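Local coordinates for protein TRUD (Uncultured prochloron, PDB 4BS9) that probably acts as an ATP-dependent YcaO-type heterocyclase, forming heterocycles in the precursor peptides of cyanobactins such as trunkamide, at residues W565-S579 against P680-A693. Residues are numbered along the deposited sequence; the frame is centred on the assembly and turned at random.
Sequences WWYNRVSRPAVDLSS and PYLVADASQPLKTA
Ser579 OG is gripped twice: it donates to Asp576 O of its own segment and accepts from Ala693 N at 3.1 Å. OG reaches both because chi1 of 73° sets it between the backbone N and the carbonyl carbon. Nearby a single beta bridge joins two loops of the YcaO domain, the one leaving helix 545-568 and the one ahead of helix 704-718: Lys691 N meets Ala574 O at 2.8 Å, and Lys691 O takes Asp576 N at 2.7 Å. Ala574 CB packs against Ala684 CB and Leu690 CD2. Further along, Asp685 N donates to Arg572 O almost straight, at 166°. At the helix end, where Arg569 closes a Schellman motif, Tyr681 enters an aromatic cluster, turning its edge to the faces of Trp565 and Trp566, the latter at 84° between planes. Arg569 CG lies over one Tyr681 face in a CH-pi contact, while its guanidinium reaches Gln773 O. An alanine in place of Tyr681 is likely to open a gap against the faces of both tryptophans and leave the Arg569 methylenes without their ring. Tyr681 O, a backbone atom, receives Trp565 NE1 at 3.2 Å, lying in the indole plane.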
loop_
_atom_site.group_PDB
_atom_site.type_symbol
_atom_site.label_atom_id
_atom_site.label_comp_id
_atom_site.label_asym_id
_atom_site.label_seq_id
_atom_site.Cartn_x
_atom_site.Cartn_y
_atom_site.Cartn_z
ATOM N N TRP A 565 -23.938 -33.295 19.399
ATOM C CA TRP A 565 -24.829 -32.442 20.190
ATOM C C TRP A 565 -26.023 -32.006 19.379
ATOM O O TRP A 565 -27.178 -32.218 19.762
ATOM C CB TRP A 565 -24.058 -31.218 20.676
ATOM C CG TRP A 565 -24.901 -30.120 21.159
ATOM C CD1 TRP A 565 -25.691 -30.126 22.262
ATOM C CD2 TRP A 565 -25.029 -28.829 20.572
ATOM N NE1 TRP A 565 -26.319 -28.913 22.398
ATOM C CE2 TRP A 565 -25.928 -28.098 21.366
ATOM C CE3 TRP A 565 -24.470 -28.218 19.451
ATOM C CZ2 TRP A 565 -26.291 -26.782 21.069
ATOM C CZ3 TRP A 565 -24.826 -26.906 19.154
ATOM C CH2 TRP A 565 -25.724 -26.203 19.959
ATOM N N TRP A 566 -25.721 -31.398 18.245
ATOM C CA TRP A 566 -26.732 -30.797 17.412
ATOM C C TRP A 566 -27.761 -31.815 17.005
ATOM O O TRP A 566 -28.946 -31.606 17.211
ATOM C CB TRP A 566 -26.095 -30.195 16.180
ATOM C CG TRP A 566 -27.065 -29.643 15.223
ATOM C CD1 TRP A 566 -27.616 -30.278 14.147
ATOM C CD2 TRP A 566 -27.590 -28.325 15.225
ATOM N NE1 TRP A 566 -28.463 -29.430 13.482
ATOM C CE2 TRP A 566 -28.468 -28.223 14.129
ATOM C CE3 TRP A 566 -27.407 -27.215 16.053
ATOM C CZ2 TRP A 566 -29.173 -27.060 13.848
ATOM C CZ3 TRP A 566 -28.104 -26.056 15.770
ATOM C CH2 TRP A 566 -28.975 -25.987 14.679
ATOM N N TYR A 567 -27.297 -32.926 16.453
ATOM C CA TYR A 567 -28.183 -33.886 15.800
ATOM C C TYR A 567 -28.989 -34.743 16.762
ATOM O O TYR A 567 -30.132 -35.120 16.470
ATOM C CB TYR A 567 -27.400 -34.780 14.843
ATOM C CG TYR A 567 -27.058 -34.101 13.551
ATOM C CD1 TYR A 567 -28.069 -33.643 12.713
ATOM C CD2 TYR A 567 -25.731 -33.921 13.149
ATOM C CE1 TYR A 567 -27.781 -33.021 11.511
ATOM C CE2 TYR A 567 -25.430 -33.295 11.943
ATOM C CZ TYR A 567 -26.467 -32.848 11.127
ATOM O OH TYR A 567 -26.213 -32.227 9.932
ATOM N N ASN A 568 -28.385 -35.066 17.898
ATOM C CA ASN A 568 -29.094 -35.756 18.956
ATOM C C ASN A 568 -29.868 -34.764 19.823
ATOM O O ASN A 568 -30.576 -35.173 20.727
ATOM C CB ASN A 568 -28.109 -36.533 19.823
ATOM C CG ASN A 568 -27.593 -37.789 19.154
ATOM O OD1 ASN A 568 -28.335 -38.752 18.982
ATOM N ND2 ASN A 568 -26.302 -37.806 18.811
ATOM N N ARG A 569 -29.708 -33.466 19.569
ATOM C CA ARG A 569 -30.330 -32.415 20.380
ATOM C C ARG A 569 -30.170 -32.667 21.859
ATOM O O ARG A 569 -31.138 -32.897 22.562
ATOM C CB ARG A 569 -31.802 -32.272 20.021
ATOM C CG ARG A 569 -31.952 -31.626 18.665
ATOM C CD ARG A 569 -33.391 -31.480 18.234
ATOM N NE ARG A 569 -33.891 -32.734 17.695
ATOM C CZ ARG A 569 -35.016 -32.861 17.008
ATOM N NH1 ARG A 569 -35.785 -31.809 16.754
ATOM N NH2 ARG A 569 -35.367 -34.055 16.561
ATOM N N VAL A 570 -28.931 -32.593 22.313
ATOM C CA VAL A 570 -28.557 -32.958 23.665
ATOM C C VAL A 570 -28.465 -31.732 24.587
ATOM O O VAL A 570 -27.883 -30.687 24.239
ATOM C CB VAL A 570 -27.208 -33.696 23.645
ATOM C CG1 VAL A 570 -26.800 -34.142 25.040
ATOM C CG2 VAL A 570 -27.289 -34.892 22.715
ATOM N N SER A 571 -29.059 -31.875 25.771
ATOM C CA SER A 571 -29.080 -30.817 26.775
ATOM C C SER A 571 -27.745 -30.846 27.482
ATOM O O SER A 571 -27.315 -31.887 27.954
ATOM C CB SER A 571 -30.201 -31.056 27.778
ATOM O OG SER A 571 -30.573 -29.825 28.362
ATOM N N ARG A 572 -27.088 -29.706 27.565
ATOM C CA ARG A 572 -25.684 -29.712 27.909
ATOM C C ARG A 572 -25.415 -28.753 29.067
ATOM O O ARG A 572 -26.126 -27.757 29.219
ATOM C CB ARG A 572 -24.925 -29.320 26.649
ATOM C CG ARG A 572 -23.544 -29.903 26.508
ATOM C CD ARG A 572 -23.492 -31.388 26.174
ATOM N NE ARG A 572 -22.508 -32.027 27.056
ATOM C CZ ARG A 572 -22.768 -33.016 27.913
ATOM N NH1 ARG A 572 -23.985 -33.560 27.980
ATOM N NH2 ARG A 572 -21.797 -33.489 28.694
ATOM N N PRO A 573 -24.407 -29.049 29.913
ATOM C CA PRO A 573 -24.143 -28.109 31.010
ATOM C C PRO A 573 -23.418 -26.842 30.584
ATOM O O PRO A 573 -22.616 -26.859 29.666
ATOM C CB PRO A 573 -23.223 -28.908 31.922
ATOM C CG PRO A 573 -22.478 -29.761 30.972
ATOM C CD PRO A 573 -23.548 -30.241 30.037
ATOM N N ALA A 574 -23.685 -25.759 31.288
ATOM C CA ALA A 574 -23.057 -24.491 30.998
ATOM C C ALA A 574 -21.720 -24.380 31.723
ATOM O O ALA A 574 -21.349 -25.257 32.496
ATOM C CB ALA A 574 -23.987 -23.358 31.401
ATOM N N VAL A 575 -21.016 -23.284 31.479
ATOM C CA VAL A 575 -19.658 -23.121 31.922
ATOM C C VAL A 575 -19.568 -21.873 32.771
ATOM O O VAL A 575 -19.852 -20.786 32.287
ATOM C CB VAL A 575 -18.727 -22.972 30.703
ATOM C CG1 VAL A 575 -17.294 -22.735 31.140
ATOM C CG2 VAL A 575 -18.803 -24.205 29.812
ATOM N N ASP A 576 -19.177 -22.028 34.035
ATOM C CA ASP A 576 -18.873 -20.882 34.894
ATOM C C ASP A 576 -17.600 -20.211 34.371
ATOM O O ASP A 576 -16.492 -20.727 34.537
ATOM C CB ASP A 576 -18.701 -21.315 36.359
ATOM C CG ASP A 576 -18.639 -20.140 37.327
ATOM O OD1 ASP A 576 -18.688 -18.971 36.877
ATOM O OD2 ASP A 576 -18.545 -20.395 38.550
ATOM N N LEU A 577 -17.775 -19.054 33.744
ATOM C CA LEU A 577 -16.674 -18.340 33.125
ATOM C C LEU A 577 -15.774 -17.679 34.147
ATOM O O LEU A 577 -14.568 -17.629 33.953
ATOM C CB LEU A 577 -17.200 -17.300 32.152
ATOM C CG LEU A 577 -18.140 -17.906 31.102
ATOM C CD1 LEU A 577 -18.796 -16.793 30.304
ATOM C CD2 LEU A 577 -17.429 -18.901 30.187
ATOM N N SER A 578 -16.345 -17.185 35.241
ATOM C CA SER A 578 -15.538 -16.592 36.304
ATOM C C SER A 578 -14.476 -17.583 36.828
ATOM O O SER A 578 -13.349 -17.185 37.153
ATOM C CB SER A 578 -16.426 -16.077 37.444
ATOM O OG SER A 578 -17.347 -17.060 37.861
ATOM N N SER A 579 -14.828 -18.871 36.868
ATOM C CA SER A 579 -13.939 -19.917 37.399
ATOM C C SER A 579 -12.679 -20.082 36.576
ATOM O O SER A 579 -11.700 -20.646 37.053
ATOM C CB SER A 579 -14.659 -21.264 37.447
ATOM O OG SER A 579 -14.816 -21.790 36.141
ATOM N N PRO A 680 -34.548 -26.865 23.325
ATOM C CA PRO A 680 -34.058 -27.415 24.588
ATOM C C PRO A 680 -32.574 -27.634 24.603
ATOM O O PRO A 680 -31.923 -27.314 25.587
ATOM C CB PRO A 680 -34.780 -28.749 24.681
ATOM C CG PRO A 680 -36.087 -28.458 24.040
ATOM C CD PRO A 680 -35.753 -27.576 22.869
ATOM N N TYR A 681 -32.047 -28.170 23.513
ATOM C CA TYR A 681 -30.608 -28.383 23.389
ATOM C C TYR A 681 -29.754 -27.109 23.454
ATOM O O TYR A 681 -28.575 -27.184 23.774
ATOM C CB TYR A 681 -30.300 -29.180 22.130
ATOM C CG TYR A 681 -30.724 -28.564 20.802
ATOM C CD1 TYR A 681 -32.042 -28.629 20.360
ATOM C CD2 TYR A 681 -29.791 -27.982 19.962
ATOM C CE1 TYR A 681 -32.411 -28.104 19.134
ATOM C CE2 TYR A 681 -30.146 -27.454 18.736
ATOM C CZ TYR A 681 -31.451 -27.516 18.311
ATOM O OH TYR A 681 -31.794 -26.980 17.064
ATOM N N LEU A 682 -30.348 -25.952 23.182
ATOM C CA LEU A 682 -29.666 -24.661 23.360
ATOM C C LEU A 682 -29.759 -24.138 24.790
ATOM O O LEU A 682 -29.139 -23.118 25.149
ATOM C CB LEU A 682 -30.271 -23.601 22.442
ATOM C CG LEU A 682 -30.327 -23.929 20.960
ATOM C CD1 LEU A 682 -31.078 -22.847 20.209
ATOM C CD2 LEU A 682 -28.924 -24.070 20.425
ATOM N N VAL A 683 -30.571 -24.806 25.591
ATOM C CA VAL A 683 -30.743 -24.427 26.970
ATOM C C VAL A 683 -29.823 -25.288 27.822
ATOM O O VAL A 683 -29.665 -26.491 27.583
ATOM C CB VAL A 683 -32.196 -24.618 27.417
ATOM C CG1 VAL A 683 -32.375 -24.146 28.849
ATOM C CG2 VAL A 683 -33.139 -23.872 26.485
ATOM N N ALA A 684 -29.207 -24.657 28.810
ATOM C CA ALA A 684 -28.324 -25.358 29.722
ATOM C C ALA A 684 -29.133 -26.293 30.615
ATOM O O ALA A 684 -30.241 -25.964 31.052
ATOM C CB ALA A 684 -27.537 -24.369 30.567
ATOM N N ASP A 685 -28.563 -27.464 30.867
ATOM C CA ASP A 685 -29.143 -28.453 31.760
ATOM C C ASP A 685 -28.993 -28.018 33.228
ATOM O O ASP A 685 -27.893 -28.041 33.781
ATOM C CB ASP A 685 -28.432 -29.782 31.521
ATOM C CG ASP A 685 -29.030 -30.916 32.297
ATOM O OD1 ASP A 685 -29.849 -30.649 33.205
ATOM O OD2 ASP A 685 -28.673 -32.077 31.996
ATOM N N ALA A 686 -30.106 -27.621 33.848
ATOM C CA ALA A 686 -30.116 -27.164 35.249
ATOM C C ALA A 686 -29.903 -28.325 36.217
ATOM O O ALA A 686 -29.485 -28.124 37.364
ATOM C CB ALA A 686 -31.423 -26.449 35.575
ATOM N N SER A 687 -30.185 -29.536 35.734
ATOM C CA SER A 687 -29.999 -30.767 36.509
ATOM C C SER A 687 -28.531 -31.219 36.562
ATOM O O SER A 687 -28.230 -32.324 37.005
ATOM C CB SER A 687 -30.860 -31.901 35.923
ATOM O OG SER A 687 -30.177 -32.605 34.895
ATOM N N GLN A 688 -27.624 -30.368 36.105
ATOM C CA GLN A 688 -26.226 -30.703 36.070
ATOM C C GLN A 688 -25.426 -29.480 36.463
ATOM O O GLN A 688 -25.752 -28.369 36.079
ATOM C CB GLN A 688 -25.859 -31.146 34.670
ATOM C CG GLN A 688 -24.716 -32.138 34.622
ATOM C CD GLN A 688 -24.465 -32.644 33.216
ATOM O OE1 GLN A 688 -25.191 -32.306 32.268
ATOM N NE2 GLN A 688 -23.433 -33.459 33.071
ATOM N N PRO A 689 -24.376 -29.677 37.249
ATOM C CA PRO A 689 -23.620 -28.519 37.721
ATOM C C PRO A 689 -22.825 -27.806 36.623
ATOM O O PRO A 689 -22.511 -28.405 35.587
ATOM C CB PRO A 689 -22.672 -29.124 38.756
ATOM C CG PRO A 689 -22.587 -30.579 38.425
ATOM C CD PRO A 689 -23.905 -30.947 37.835
ATOM N N LEU A 690 -22.488 -26.542 36.882
ATOM C CA LEU A 690 -21.720 -25.706 35.946
ATOM C C LEU A 690 -20.260 -26.118 35.843
ATOM O O LEU A 690 -19.591 -26.364 36.838
ATOM C CB LEU A 690 -21.754 -24.239 36.375
ATOM C CG LEU A 690 -23.116 -23.561 36.485
ATOM C CD1 LEU A 690 -22.995 -22.253 37.246
ATOM C CD2 LEU A 690 -23.692 -23.340 35.099
ATOM N N LYS A 691 -19.764 -26.160 34.618
ATOM C CA LYS A 691 -18.385 -26.524 34.376
ATOM C C LYS A 691 -17.461 -25.415 34.836
ATOM O O LYS A 691 -17.634 -24.250 34.469
ATOM C CB LYS A 691 -18.158 -26.793 32.892
ATOM C CG LYS A 691 -18.897 -28.015 32.371
ATOM C CD LYS A 691 -18.449 -29.289 33.072
ATOM C CE LYS A 691 -18.762 -30.513 32.235
ATOM N NZ LYS A 691 -18.351 -31.756 32.928
ATOM N N THR A 692 -16.478 -25.788 35.642
ATOM C CA THR A 692 -15.462 -24.859 36.072
ATOM C C THR A 692 -14.173 -25.203 35.373
ATOM O O THR A 692 -14.080 -26.239 34.721
ATOM C CB THR A 692 -15.239 -24.975 37.576
ATOM O OG1 THR A 692 -14.815 -26.309 37.886
ATOM C CG2 THR A 692 -16.530 -24.655 38.320
ATOM N N ALA A 693 -13.172 -24.343 35.538
ATOM C CA ALA A 693 -11.817 -24.604 35.028
ATOM C C ALA A 693 -11.274 -25.952 35.498
ATOM O O ALA A 693 -10.446 -26.575 34.829
ATOM C CB ALA A 693 -10.873 -23.487 35.458
#